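Local coordinates for beta-1,3-glucosyltransferase (Paecilomyces sp. J18, PDB 5JVV), which probably belongs to glycoside hydrolase family 16, with a curved beta-sandwich of two largely antiparallel sheets, at residues 121-124 / 125-128; 145-148 / 149-153; 266-269 / 270-273. All coordinates share one frame; numbering follows the deposited sequence. Where two conformers were deposited one is given.

Contact 1 of 3, residues 121-124 / 125-128; sequences EGVN and TQSQ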
loop_
_atom_site.group_PDB
_atom_site.type_symbol
_atom_site.label_atom_id
_atom_site.label_comp_id
_atom_site.label_asym_id
_atom_site.label_seq_id
_atom_site.Cartn_x
_atom_site.Cartn_y
_atom_site.Cartn_z
ATOM N N GLU A 121 -1.589 -2.582 2.824
ATOM C CA GLU A 121 -2.927 -2.636 2.232
ATOM C C GLU A 121 -3.988 -2.806 3.302
ATOM O O GLU A 121 -3.778 -3.481 4.300
ATOM C CB GLU A 121 -3.046 -3.729 1.155
ATOM C CG GLU A 121 -4.297 -3.560 0.273
ATOM C CD GLU A 121 -4.138 -4.119 -1.123
ATOM O OE1 GLU A 121 -2.995 -4.158 -1.624
ATOM O OE2 GLU A 121 -5.166 -4.495 -1.738
ATOM N N GLY A 122 -5.136 -2.176 3.094
ATOM C CA GLY A 122 -6.236 -2.307 4.030
ATOM C C GLY A 122 -7.454 -1.622 3.472
ATOM O O GLY A 122 -7.371 -0.961 2.435
ATOM N N VAL A 123 -8.584 -1.770 4.160
ATOM C CA VAL A 123 -9.827 -1.154 3.724
ATOM C C VAL A 123 -10.586 -0.592 4.899
ATOM O O VAL A 123 -10.468 -1.089 6.034
ATOM C CB VAL A 123 -10.739 -2.176 2.987
ATOM C CG1 VAL A 123 -10.084 -2.657 1.705
ATOM C CG2 VAL A 123 -11.071 -3.370 3.906
ATOM N N ASN A 124 -11.362 0.453 4.618
ATOM C CA ASN A 124 -12.291 1.010 5.585
ATOM C C ASN A 124 -11.593 1.352 6.894
ATOM O O ASN A 124 -10.523 1.950 6.866
ATOM C CB ASN A 124 -13.471 0.054 5.735
ATOM C CG ASN A 124 -14.156 -0.186 4.408
ATOM O OD1 ASN A 124 -14.383 0.769 3.640
ATOM N ND2 ASN A 124 -14.455 -1.444 4.099
ATOM N N THR A 125 -12.163 0.972 8.031
ATOM C CA THR A 125 -11.618 1.397 9.321
ATOM C C THR A 125 -10.604 0.424 9.924
ATOM O O THR A 125 -10.372 0.431 11.140
ATOM C CB THR A 125 -12.741 1.646 10.328
ATOM O OG1 THR A 125 -13.518 0.449 10.454
ATOM C CG2 THR A 125 -13.644 2.786 9.855
ATOM N N GLN A 126 -9.994 -0.396 9.071
ATOM C CA GLN A 126 -8.940 -1.321 9.480
ATOM C C GLN A 126 -7.867 -0.600 10.297
ATOM O O GLN A 126 -7.556 0.556 10.031
ATOM C CB GLN A 126 -8.319 -1.906 8.220
ATOM C CG GLN A 126 -7.360 -3.039 8.433
ATOM C CD GLN A 126 -7.034 -3.719 7.132
ATOM O OE1 GLN A 126 -7.912 -3.911 6.275
ATOM N NE2 GLN A 126 -5.777 -4.090 6.964
ATOM N N SER A 127 -7.296 -1.289 11.286
ATOM C CA SER A 127 -6.320 -0.664 12.175
ATOM C C SER A 127 -4.941 -1.321 12.148
ATOM O O SER A 127 -3.967 -0.730 12.634
ATOM C CB SER A 127 -6.848 -0.638 13.610
ATOM O OG SER A 127 -7.159 -1.944 14.046
ATOM N N GLN A 128 -4.861 -2.533 11.611
ATOM C CA GLN A 128 -3.580 -3.235 11.520
ATOM C C GLN A 128 -3.311 -3.578 10.061
ATOM O O GLN A 128 -4.234 -3.927 9.332
ATOM C CB GLN A 128 -3.592 -4.500 12.396
ATOM C CG GLN A 128 -3.710 -4.207 13.897
ATOM C CD GLN A 128 -3.882 -5.455 14.755
ATOM O OE1 GLN A 128 -4.788 -5.524 15.589
ATOM N NE2 GLN A 128 -3.003 -6.434 14.574
#
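The carboxamide of Gln126 presents one face to the backbone of Gly122 and Val123, while its N-H edge meets the chain ahead. Over that face Gly122 CA comes to 3.2 Å from Gln126 OE1, an approach possible because glycine carries no side chain. Val123 N donates to Gln126 OE1 at 3.1 Å, standing well above the amide plane, 59° out of it, rather than on a lone pair. At the edge, Gln126 NE2 donates to Gln128 O at 2.8 Å, with the acceptor almost in the amide plane, and makes a weak bond to Thr130 OG1; Tyr174 also touches this side chain. Glutamine suits this place because one flat group can both accept and donate. With CG anti to the backbone N (chi1 -171°), its extended chain carries the amide back alongside the segment entering the turn.

That turn is of type II', from Val123 to Gln126, closed by Gln126 N donating to Val123 O at 3.2 Å. Its second residue, Asn124, has a positive phi of 54°, which asparagine tolerates better than most; its amide is held by Gly99 N and Ala252 O, and Thr125 OG1 bonds to Asp260 O. The turn lies in the loop joining antiparallel strands 116-121 and 130-134, with Val123 packed on Trp251, Ala252 and Val255 of helix 249-255 and on Trp101 of strand 100-107.

Contact 2 of 3, residues 145-148 / 149-153; sequences DDQT and GTTTS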
loop_
_atom_site.group_PDB
_atom_site.type_symbol
_atom_site.label_atom_id
_atom_site.label_comp_id
_atom_site.label_asym_id
_atom_site.label_seq_id
_atom_site.Cartn_x
_atom_site.Cartn_y
_atom_site.Cartn_z
ATOM N N ASP A 145 6.907 -18.666 12.529
ATOM C CA ASP A 145 7.726 -18.692 13.737
ATOM C C ASP A 145 9.053 -17.931 13.590
ATOM O O ASP A 145 9.919 -18.006 14.462
ATOM C CB ASP A 145 7.974 -20.141 14.168
ATOM C CG ASP A 145 6.686 -20.868 14.538
ATOM O OD1 ASP A 145 5.860 -20.288 15.273
ATOM O OD2 ASP A 145 6.498 -22.019 14.087
ATOM N N ASP A 146 9.216 -17.217 12.478
ATOM C CA ASP A 146 10.259 -16.194 12.358
ATOM C C ASP A 146 9.605 -14.944 11.784
ATOM O O ASP A 146 10.008 -14.418 10.742
ATOM C CB ASP A 146 11.446 -16.653 11.491
ATOM C CG ASP A 146 12.572 -15.619 11.441
ATOM O OD1 ASP A 146 12.693 -14.812 12.391
ATOM O OD2 ASP A 146 13.333 -15.599 10.445
ATOM N N GLN A 147 8.587 -14.464 12.491
ATOM C CA GLN A 147 7.742 -13.394 11.986
ATOM C C GLN A 147 6.908 -12.839 13.136
ATOM O O GLN A 147 6.376 -13.607 13.938
ATOM C CB GLN A 147 6.874 -13.957 10.854
ATOM C CG GLN A 147 5.459 -13.445 10.753
ATOM C CD GLN A 147 4.685 -14.148 9.647
ATOM O OE1 GLN A 147 5.130 -14.197 8.495
ATOM N NE2 GLN A 147 3.523 -14.709 9.992
ATOM N N THR A 148 6.824 -11.518 13.252
ATOM C CA THR A 148 6.048 -10.916 14.346
ATOM C C THR A 148 4.568 -10.815 14.010
ATOM O O THR A 148 3.723 -10.822 14.908
ATOM C CB THR A 148 6.578 -9.533 14.782
ATOM O OG1 THR A 148 6.510 -8.608 13.686
ATOM C CG2 THR A 148 8.004 -9.651 15.276
ATOM N N GLY A 149 4.254 -10.702 12.722
ATOM C CA GLY A 149 2.869 -10.688 12.282
ATOM C C GLY A 149 2.219 -12.053 12.419
ATOM O O GLY A 149 2.869 -13.035 12.779
ATOM N N THR A 150 0.924 -12.115 12.133
ATOM C CA THR A 150 0.189 -13.370 12.253
ATOM C C THR A 150 -0.328 -13.796 10.890
ATOM O O THR A 150 -1.070 -13.056 10.245
ATOM C CB THR A 150 -1.000 -13.223 13.224
ATOM O OG1 THR A 150 -0.522 -12.808 14.511
ATOM C CG2 THR A 150 -1.733 -14.551 13.378
ATOM N N THR A 151 0.061 -14.989 10.446
ATOM C CA THR A 151 -0.424 -15.496 9.163
ATOM C C THR A 151 -1.892 -15.895 9.283
ATOM O O THR A 151 -2.252 -16.682 10.169
ATOM C CB THR A 151 0.378 -16.720 8.698
ATOM O OG1 THR A 151 1.756 -16.353 8.521
ATOM C CG2 THR A 151 -0.193 -17.246 7.388
ATOM N N THR A 152 -2.739 -15.330 8.422
ATOM C CA THR A 152 -4.166 -15.672 8.425
ATOM C C THR A 152 -4.572 -16.524 7.225
ATOM O O THR A 152 -5.639 -17.126 7.218
ATOM C CB THR A 152 -5.061 -14.417 8.522
ATOM O OG1 THR A 152 -4.772 -13.535 7.437
ATOM C CG2 THR A 152 -4.812 -13.686 9.825
ATOM N N SER A 153 -3.723 -16.559 6.204
ATOM C CA SER A 153 -3.916 -17.430 5.049
ATOM C C SER A 153 -2.541 -17.813 4.527
ATOM O O SER A 153 -1.731 -16.928 4.242
ATOM C CB SER A 153 -4.711 -16.701 3.963
ATOM O OG SER A 153 -4.708 -17.435 2.751
HETATM O O HOH W 1 1.007 -10.770 15.533
#
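Where the loop after strand 130-134 runs into strand 150-153 of the mixed sheet, the side chain of Gln147 reaches across the bend of the loop to Gly149 and Thr151. Gln147 NE2 donates to Thr151 OG1 at 2.8 Å, with an N-H...O angle of 162° and the hydroxyl almost in the amide plane. The other amide N-H turns back to the main chain, making a weak bond of 3.3 Å from Gln147 NE2 to Gly149 O. The CH2 of the same side chain lies against that carbonyl, Gln147 CG being 3.3 Å from Gly149 O.

An off-staggered chi1 of 143° followed by an extended chain carries the amide over to Thr151. The amide is also held at its oxygen, which accepts from Asn225 N, so both ends of the flat group are fixed and its rotation is set. Glutamine fits by having a donor and an acceptor on one long arm. The Thr151 side chain crosses it at about a right angle and offers OG1 as acceptor. Elsewhere in the turn, a water bridges two exposed residues, donating to Thr148 O at 2.8 Å and bonding Thr150 OG1 at 2.7 Å.

Thr150 pairs with Gln168 of strand 165-168. Farther on, Thr152 and Ser153 both face Val166: a classic beta bulge, two residues of one strand opposite one of its antiparallel neighbour, here where the chain turns a corner.

Contact 3 of 3, residues 266-269 / 270-273; sequences KEDS and LASC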
loop_
_atom_site.group_PDB
_atom_site.type_symbol
_atom_site.label_atom_id
_atom_site.label_comp_id
_atom_site.label_asym_id
_atom_site.label_seq_id
_atom_site.Cartn_x
_atom_site.Cartn_y
_atom_site.Cartn_z
ATOM N N LYS A 266 -27.834 1.893 2.004
ATOM C CA LYS A 266 -28.408 1.602 0.689
ATOM C C LYS A 266 -28.658 0.106 0.514
ATOM O O LYS A 266 -28.731 -0.627 1.505
ATOM C CB LYS A 266 -27.535 2.160 -0.445
ATOM C CG LYS A 266 -27.294 3.688 -0.382
ATOM C CD LYS A 266 -28.545 4.502 -0.759
ATOM C CE LYS A 266 -28.179 5.993 -0.870
ATOM N NZ LYS A 266 -29.346 6.863 -1.231
ATOM N N GLU A 267 -28.809 -0.341 -0.730
ATOM C CA GLU A 267 -29.346 -1.688 -0.991
ATOM C C GLU A 267 -28.365 -2.837 -0.731
ATOM O O GLU A 267 -28.783 -3.985 -0.534
ATOM C CB GLU A 267 -29.930 -1.786 -2.400
ATOM C CG GLU A 267 -28.909 -1.920 -3.517
ATOM C CD GLU A 267 -28.449 -0.591 -4.075
ATOM O OE1 GLU A 267 -28.645 0.447 -3.411
ATOM O OE2 GLU A 267 -27.872 -0.593 -5.186
ATOM N N ASP A 268 -27.069 -2.533 -0.745
ATOM C CA ASP A 268 -26.047 -3.506 -0.354
ATOM C C ASP A 268 -24.809 -2.759 0.106
ATOM O O ASP A 268 -24.785 -1.523 0.075
ATOM C CB ASP A 268 -25.732 -4.522 -1.465
ATOM C CG ASP A 268 -25.200 -3.891 -2.749
ATOM O OD1 ASP A 268 -24.849 -2.696 -2.787
ATOM O OD2 ASP A 268 -25.109 -4.638 -3.752
ATOM N N SER A 269 -23.779 -3.486 0.523
ATOM C CA SER A 269 -22.616 -2.820 1.098
ATOM C C SER A 269 -21.908 -1.920 0.094
ATOM O O SER A 269 -21.451 -0.838 0.454
ATOM C CB SER A 269 -21.634 -3.821 1.690
ATOM O OG SER A 269 -21.094 -4.635 0.681
ATOM N N LEU A 270 -21.827 -2.350 -1.163
ATOM C CA LEU A 270 -21.141 -1.546 -2.172
ATOM C C LEU A 270 -21.865 -0.219 -2.368
ATOM O O LEU A 270 -21.246 0.849 -2.379
ATOM C CB LEU A 270 -21.023 -2.310 -3.493
ATOM C CG LEU A 270 -20.404 -1.521 -4.657
ATOM C CD1 LEU A 270 -18.928 -1.221 -4.394
ATOM C CD2 LEU A 270 -20.553 -2.287 -5.959
ATOM N N ALA A 271 -23.187 -0.273 -2.497
ATOM C CA ALA A 271 -23.964 0.956 -2.635
ATOM C C ALA A 271 -23.875 1.865 -1.406
ATOM O O ALA A 271 -23.853 3.090 -1.533
ATOM C CB ALA A 271 -25.416 0.639 -2.962
ATOM N N SER A 272 -23.839 1.265 -0.220
ATOM C CA SER A 272 -23.672 2.045 1.013
ATOM C C SER A 272 -22.307 2.698 1.063
ATOM O O SER A 272 -22.170 3.843 1.511
ATOM C CB SER A 272 -23.891 1.167 2.244
ATOM O OG SER A 272 -25.219 0.661 2.253
ATOM N N CYS A 273 -21.294 1.973 0.601
ATOM C CA CYS A 273 -19.941 2.506 0.531
ATOM C C CYS A 273 -19.893 3.730 -0.389
ATOM O O CYS A 273 -19.306 4.762 -0.047
ATOM C CB CYS A 273 -19.000 1.419 0.016
ATOM S SG CYS A 273 -17.257 1.910 0.063
HETATM O O HOH W 2 -26.434 -1.729 2.715
#
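Ser272 OG is gripped from several directions. Lys266 N donates to Ser272 OG at 2.9 Å, along a nearly straight N-H...O line of 161°, and Thr265 N adds a weak bond to the same hydroxyl. A water also lies 2.7 Å from Ser272 OG, and it donates in turn to Lys266 O at 2.8 Å. The hydroxyl and this water thus tie both the N-H and the C=O of Lys266 to the start of the helix. Serine is apt here, since its short arm, with OG anti to the carbonyl carbon (chi1 -62°), turns the hydroxyl toward the preceding loop, within bonding distance of Lys266 N.

The loop enters helix 269-279 through an N-cap at Asp268. Ala271 N donates to Asp268 OD1 at 3.0 Å, with an N-H...O angle of 167°, and the carboxylate oxygen is met nearly along its own C-O axis. The first N-H groups of a helix have no earlier turn of carbonyls to bond to, and a short acidic side chain fills that role well; its negative charge would probably also be favoured by the helix dipole. Regular helix bonding then takes over: Ser272 N donates to Asp268 O, and Cys273 N to Ser269 O at 2.8 Å.

Ala271 points its small methyl group into the bend. Lys266 CB rests 3.6 Å from Ala271 CB, while the bent side chain of Glu267 turns a face of its carboxylate to the methyl, Glu267 OE1 being 3.3 Å from Ala271 CB. The Lys266 side chain also packs on Leu65. Ser269 OG hydrogen-bonds to Gly253 O of the neighbouring helix 249-255, and Cys273 is joined by a disulfide to Cys248, just ahead of that helix.

Overall arrangement
All three contacts are short-range, and they follow one another along the chain. Contacts 1 and 2 lie in the successive loops before and after strand 130-134 in sequence, the second running into strand 150-153 of the same mixed sheet; their centres are 18 Å apart and their nearest atoms about 7 Å. Contact 3 lies as far from contact 1, 18 Å between centres, with nearest atoms about 5 Å apart. Helix 249-255 links these two: it takes Val123 of contact 1, and Ser269 of contact 3 bonds to it. Contacts 2 and 3 are the most distant pair, with centres 33 Å apart.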